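Long-range contacts in sensory box/GGDEF family protein (Caulobacter crescentus, PDB 4YME), which probably makes the second messenger cyclic di-GMP through the diguanylate cyclase (GGDEF) domain present here, one part of a longer membrane protein that also carries an EAL domain: residues L10-L16 / F76-L80; E32-V36 / V129-P133. All blocks are in the same frame, centred on the assembly; numbering follows the deposited sequence. Where two conformers were deposited one is given.

How the interactions relate
Both contacts are made at the four-stranded antiparallel sheet of the GGDEF domain, at its two outer strands. Interaction 1 joins the start of helix 13-30 to edge strand 76-81, and interaction 2 pairs strand 33-41 with the other edge strand, 125-131. Their centres are about 17 Å apart and their nearest atoms about 6 Å, so they do not touch. Along the chain the segments alternate, 10-16, 32-36, 76-80 and 129-133, and helix 13-30 leads from the first contact, through a short turn, to strand 33-41 of the second. Residues distant in sequence are thereby interlaced into one ferredoxin-like domain.

Interaction 1: residues L10-L16 / F76-L80; sequences LLNRNSL and FAARL
Leu11 makes a single beta bridge with Ala78, fastening the residues just ahead of helix 13-30 to the outer edge of strand 76-81. Two backbone bonds, made to the neighbours of Ala78, define it: Leu11 N donates to Ala77 O over 3.1 Å, and Arg79 N donates to Leu11 O over 3.0 Å. The bridge ends where the helix begins. Asn12 and Ser15 form a capping box, in which Ser15 N reaches Asn12 OD1 at 3.0 Å and Asn12 N returns to Ser15 OG. Asn12 ND2 also bonds to Ala2 O and Ser15 OG to Glu3 O. In the GGDEF fold this strand leads into the hairpin turn carrying the signature sequence, and Arg79, two residues ahead of that sequence, is salt-bridged to Asp5 and bonded to Gly82 O. Leu16 works with two branches: CD1 meets the edge of the Phe76 ring, 4.0 Å from CE2, while CD2 lies 3.6 Å from Leu80 CD2. Leu11 CD1 reaches the same ring obliquely, 3.7 Å from Phe76 CD2. Leu10 packs on Ala77 and Ala78 and extends to Ala64 and Gln68 of helix 53-70, whereas Leu16 and Leu80 also touch Met143 of helix 139-156. The Arg13 chain is extended until it bends at chi3 (-64°), which brings one guanidinium face over Leu80, with NH2 3.7 Å from CB. Water 2 sits at the guanidinium edge in plane, 2.8 Å from Arg13 NE, and donates to Leu80 O; water 1 links Arg13 N to the carbonyls of Arg79 and Leu80.

Interaction 2: residues E32-V36 / V129-P133; sequences ESLAV and VSLYP
Strands 33-36 and 129-131 run antiparallel, their axes 4.7 Å apart at closest approach and 148° apart in direction. Val36 and Ser130 are a hydrogen-bonded pair: Val36 N donates to Ser130 O and Ser130 N to Val36 O, both over 2.8 Å and both nearly straight at the hydrogen. Ala35 and Leu131 follow as a non-hydrogen-bonded pair, and one further backbone bond runs from Tyr132 N to Leu34 O at 3.0 Å. Between these bonds, Ala35 CA packs 3.3 Å from Ser130 O as a CA-H...O contact. This pairing joins an inner strand of the ferredoxin-like sheet to its edge strand 125-131.

The side chains divide between the two faces of the sheet. On the face bearing Ala35 and Leu131, Leu131 CD2 comes to 3.8 Å from Ala35 CB, and helix 95-109 covers the pair through Gln95 and Ala99. The face bearing Val36 and Ser130 is met by helix 139-156. Leu34 and Tyr132 cross obliquely, Leu34 CD2 lying 3.9 Å from Tyr132 CB, and both pack against Ile24 and Val27 of helix 13-30. Tyr132 has CG anti to its own N (chi1 176°), which carries the ring away from the strand partner and toward that helix. A cis peptide bond follows, and Pro133 CB sits over the centre of one ring face.

Several polar groups at this contact are bonded outside it: Tyr132 OH to Glu28, Ser130 OG to Asn145 and Tyr132 O to Gln95. Backbone pairing thus binds the strands, while the Tyr132 hydroxyl ties segment 129-133 to helix 13-30 and the Ser130 hydroxyl ties it to helix 139-156.

Interaction 1: residues L10-L16 / F76-L80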
loop_
_atom_site.group_PDB
_atom_site.type_symbol
_atom_site.label_atom_id
_atom_site.label_comp_id
_atom_site.label_asym_id
_atom_site.label_seq_id
_atom_site.Cartn_x
_atom_site.Cartn_y
_atom_site.Cartn_z
ATOM N N LEU A 10 9.687 -4.870 -3.138
ATOM C CA LEU A 10 8.477 -5.262 -2.401
ATOM C C LEU A 10 7.927 -6.532 -3.031
ATOM O O LEU A 10 8.446 -7.057 -3.996
ATOM C CB LEU A 10 7.396 -4.167 -2.533
ATOM C CG LEU A 10 7.801 -2.823 -1.950
ATOM C CD1 LEU A 10 6.700 -1.789 -2.122
ATOM C CD2 LEU A 10 8.212 -2.916 -0.532
ATOM N N LEU A 11 6.878 -7.087 -2.417
ATOM C CA LEU A 11 6.200 -8.178 -3.033
ATOM C C LEU A 11 5.566 -7.748 -4.351
ATOM O O LEU A 11 5.324 -6.560 -4.588
ATOM C CB LEU A 11 5.120 -8.764 -2.100
ATOM C CG LEU A 11 5.596 -9.360 -0.797
ATOM C CD1 LEU A 11 4.382 -9.906 -0.038
ATOM C CD2 LEU A 11 6.646 -10.425 -0.987
ATOM N N ASN A 12 5.318 -8.707 -5.219
ATOM C CA ASN A 12 4.554 -8.454 -6.425
ATOM C C ASN A 12 3.103 -8.938 -6.249
ATOM O O ASN A 12 2.702 -9.395 -5.183
ATOM C CB ASN A 12 5.255 -9.046 -7.647
ATOM C CG ASN A 12 5.465 -10.555 -7.578
ATOM O OD1 ASN A 12 4.761 -11.253 -6.859
ATOM N ND2 ASN A 12 6.484 -11.052 -8.279
ATOM N N ARG A 13 2.281 -8.751 -7.279
ATOM C CA ARG A 13 0.873 -9.171 -7.211
ATOM C C ARG A 13 0.713 -10.635 -6.806
ATOM O O ARG A 13 -0.180 -10.946 -5.970
ATOM C CB ARG A 13 0.202 -8.956 -8.583
ATOM C CG ARG A 13 -1.295 -9.303 -8.618
ATOM C CD ARG A 13 -1.871 -9.106 -10.046
ATOM N NE ARG A 13 -1.811 -7.707 -10.481
ATOM C CZ ARG A 13 -2.687 -6.753 -10.156
ATOM N NH1 ARG A 13 -3.711 -6.998 -9.350
ATOM N NH2 ARG A 13 -2.507 -5.520 -10.623
ATOM N N ASN A 14 1.503 -11.521 -7.427
ATOM C CA ASN A 14 1.476 -12.999 -7.168
ATOM C C ASN A 14 1.688 -13.285 -5.697
ATOM O O ASN A 14 0.907 -14.003 -5.038
ATOM C CB ASN A 14 2.590 -13.741 -7.975
ATOM C CG ASN A 14 2.967 -15.143 -7.376
ATOM O OD1 ASN A 14 2.089 -15.960 -7.062
ATOM N ND2 ASN A 14 4.285 -15.403 -7.225
ATOM N N SER A 15 2.801 -12.766 -5.163
ATOM C CA SER A 15 3.164 -13.101 -3.775
ATOM C C SER A 15 2.259 -12.395 -2.795
ATOM O O SER A 15 1.922 -12.963 -1.788
ATOM C CB SER A 15 4.624 -12.859 -3.429
ATOM O OG SER A 15 5.048 -11.557 -3.759
ATOM N N LEU A 16 1.785 -11.198 -3.123
ATOM C CA LEU A 16 0.762 -10.565 -2.315
ATOM C C LEU A 16 -0.477 -11.429 -2.140
ATOM O O LEU A 16 -0.970 -11.660 -1.028
ATOM C CB LEU A 16 0.370 -9.195 -2.937
ATOM C CG LEU A 16 -0.910 -8.574 -2.383
ATOM C CD1 LEU A 16 -0.612 -8.182 -0.947
ATOM C CD2 LEU A 16 -1.381 -7.401 -3.276
ATOM N N PHE A 76 2.992 -6.841 5.581
ATOM C CA PHE A 76 3.800 -6.881 4.364
ATOM C C PHE A 76 3.274 -5.893 3.336
ATOM O O PHE A 76 2.131 -5.442 3.395
ATOM C CB PHE A 76 3.882 -8.317 3.790
ATOM C CG PHE A 76 2.562 -9.046 3.691
ATOM C CD1 PHE A 76 2.064 -9.743 4.774
ATOM C CD2 PHE A 76 1.854 -9.112 2.486
ATOM C CE1 PHE A 76 0.867 -10.440 4.709
ATOM C CE2 PHE A 76 0.701 -9.847 2.428
ATOM C CZ PHE A 76 0.214 -10.512 3.542
ATOM N N ALA A 77 4.128 -5.581 2.372
ATOM C CA ALA A 77 3.871 -4.565 1.341
ATOM C C ALA A 77 4.219 -5.091 -0.019
ATOM O O ALA A 77 5.166 -5.869 -0.189
ATOM C CB ALA A 77 4.600 -3.329 1.629
ATOM N N ALA A 78 3.483 -4.614 -1.009
ATOM C CA ALA A 78 3.586 -5.001 -2.411
ATOM C C ALA A 78 3.448 -3.792 -3.327
ATOM O O ALA A 78 2.821 -2.807 -2.911
ATOM C CB ALA A 78 2.518 -5.975 -2.794
ATOM N N ARG A 79 4.020 -3.846 -4.516
ATOM C CA ARG A 79 3.679 -2.884 -5.566
ATOM C C ARG A 79 2.973 -3.694 -6.651
ATOM O O ARG A 79 3.474 -4.733 -7.080
ATOM C CB ARG A 79 4.921 -2.205 -6.144
ATOM C CG ARG A 79 4.552 -1.120 -7.176
ATOM C CD ARG A 79 5.738 -0.348 -7.731
ATOM N NE ARG A 79 6.455 -1.158 -8.653
ATOM C CZ ARG A 79 6.329 -1.126 -9.988
ATOM N NH1 ARG A 79 5.497 -0.299 -10.641
ATOM N NH2 ARG A 79 7.051 -1.944 -10.702
ATOM N N LEU A 80 1.785 -3.260 -7.058
ATOM C CA LEU A 80 1.071 -4.044 -8.106
ATOM C C LEU A 80 1.615 -3.803 -9.500
ATOM O O LEU A 80 1.728 -4.751 -10.308
ATOM C CB LEU A 80 -0.432 -3.813 -8.021
ATOM C CG LEU A 80 -1.012 -4.158 -6.639
ATOM C CD1 LEU A 80 -2.524 -3.827 -6.501
ATOM C CD2 LEU A 80 -0.753 -5.645 -6.400
HETATM O O HOH W 1 3.105 -6.929 -9.412
HETATM O O HOH W 2 0.474 -6.574 -11.644
#

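Interaction 2: residues E32-V36 / V129-P133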
loop_
_atom_site.group_PDB
_atom_site.type_symbol
_atom_site.label_atom_id
_atom_site.label_comp_id
_atom_site.label_asym_id
_atom_site.label_seq_id
_atom_site.Cartn_x
_atom_site.Cartn_y
_atom_site.Cartn_z
ATOM N N GLU A 32 -6.586 -12.379 15.390
ATOM C CA GLU A 32 -5.924 -11.123 15.013
ATOM C C GLU A 32 -6.758 -10.349 13.973
ATOM O O GLU A 32 -7.594 -10.930 13.314
ATOM C CB GLU A 32 -4.527 -11.405 14.441
ATOM C CG GLU A 32 -3.552 -11.922 15.448
ATOM C CD GLU A 32 -2.365 -12.668 14.830
ATOM O OE1 GLU A 32 -2.593 -13.624 14.014
ATOM O OE2 GLU A 32 -1.194 -12.307 15.148
ATOM N N SER A 33 -6.473 -9.062 13.912
ATOM C CA SER A 33 -7.112 -8.241 12.882
ATOM C C SER A 33 -6.293 -8.265 11.600
ATOM O O SER A 33 -5.069 -8.395 11.629
ATOM C CB SER A 33 -7.329 -6.836 13.361
ATOM O OG SER A 33 -6.148 -6.186 13.544
ATOM N N LEU A 34 -7.003 -8.175 10.494
ATOM C CA LEU A 34 -6.404 -8.150 9.175
ATOM C C LEU A 34 -7.060 -7.041 8.353
ATOM O O LEU A 34 -8.287 -6.999 8.239
ATOM C CB LEU A 34 -6.626 -9.492 8.492
ATOM C CG LEU A 34 -6.245 -9.640 7.032
ATOM C CD1 LEU A 34 -4.833 -9.433 6.878
ATOM C CD2 LEU A 34 -6.764 -11.049 6.515
ATOM N N ALA A 35 -6.233 -6.178 7.790
ATOM C CA ALA A 35 -6.672 -5.039 6.945
ATOM C C ALA A 35 -5.840 -4.969 5.691
ATOM O O ALA A 35 -4.630 -5.338 5.712
ATOM C CB ALA A 35 -6.535 -3.730 7.671
ATOM N N VAL A 36 -6.460 -4.533 4.609
ATOM C CA VAL A 36 -5.776 -4.333 3.325
ATOM C C VAL A 36 -5.896 -2.873 2.984
ATOM O O VAL A 36 -7.005 -2.342 2.898
ATOM C CB VAL A 36 -6.351 -5.223 2.239
ATOM C CG1 VAL A 36 -5.752 -4.959 0.889
ATOM C CG2 VAL A 36 -6.229 -6.735 2.713
ATOM N N VAL A 129 -9.017 1.563 2.588
ATOM C CA VAL A 129 -8.862 0.500 3.559
ATOM C C VAL A 129 -10.029 -0.466 3.465
ATOM O O VAL A 129 -11.205 -0.047 3.515
ATOM C CB VAL A 129 -8.796 1.048 4.996
ATOM C CG1 VAL A 129 -8.625 -0.115 6.025
ATOM C CG2 VAL A 129 -7.657 2.024 5.139
ATOM N N SER A 130 -9.729 -1.753 3.434
ATOM C CA SER A 130 -10.709 -2.820 3.581
ATOM C C SER A 130 -10.365 -3.683 4.765
ATOM O O SER A 130 -9.190 -4.016 5.007
ATOM C CB SER A 130 -10.761 -3.675 2.335
ATOM O OG SER A 130 -10.941 -2.849 1.215
ATOM N N LEU A 131 -11.376 -4.094 5.550
ATOM C CA LEU A 131 -11.181 -4.877 6.757
ATOM C C LEU A 131 -11.771 -6.256 6.590
ATOM O O LEU A 131 -12.871 -6.427 6.037
ATOM C CB LEU A 131 -11.898 -4.174 7.934
ATOM C CG LEU A 131 -11.506 -2.723 8.213
ATOM C CD1 LEU A 131 -12.380 -2.093 9.332
ATOM C CD2 LEU A 131 -10.054 -2.667 8.521
ATOM N N TYR A 132 -11.041 -7.276 7.012
ATOM C CA TYR A 132 -11.539 -8.632 7.075
ATOM C C TYR A 132 -12.391 -8.809 8.369
ATOM O O TYR A 132 -11.976 -8.311 9.412
ATOM C CB TYR A 132 -10.347 -9.610 7.118
ATOM C CG TYR A 132 -10.752 -11.057 7.289
ATOM C CD1 TYR A 132 -11.126 -11.834 6.184
ATOM C CD2 TYR A 132 -10.754 -11.664 8.531
ATOM C CE1 TYR A 132 -11.520 -13.143 6.336
ATOM C CE2 TYR A 132 -11.181 -12.970 8.682
ATOM C CZ TYR A 132 -11.566 -13.702 7.581
ATOM O OH TYR A 132 -11.945 -15.023 7.731
ATOM N N PRO A 133 -13.558 -9.467 8.290
ATOM C CA PRO A 133 -14.180 -10.052 7.118
ATOM C C PRO A 133 -15.291 -9.201 6.476
ATOM O O PRO A 133 -15.829 -9.596 5.451
ATOM C CB PRO A 133 -14.832 -11.326 7.693
ATOM C CG PRO A 133 -15.215 -10.919 9.014
ATOM C CD PRO A 133 -14.157 -9.997 9.530
#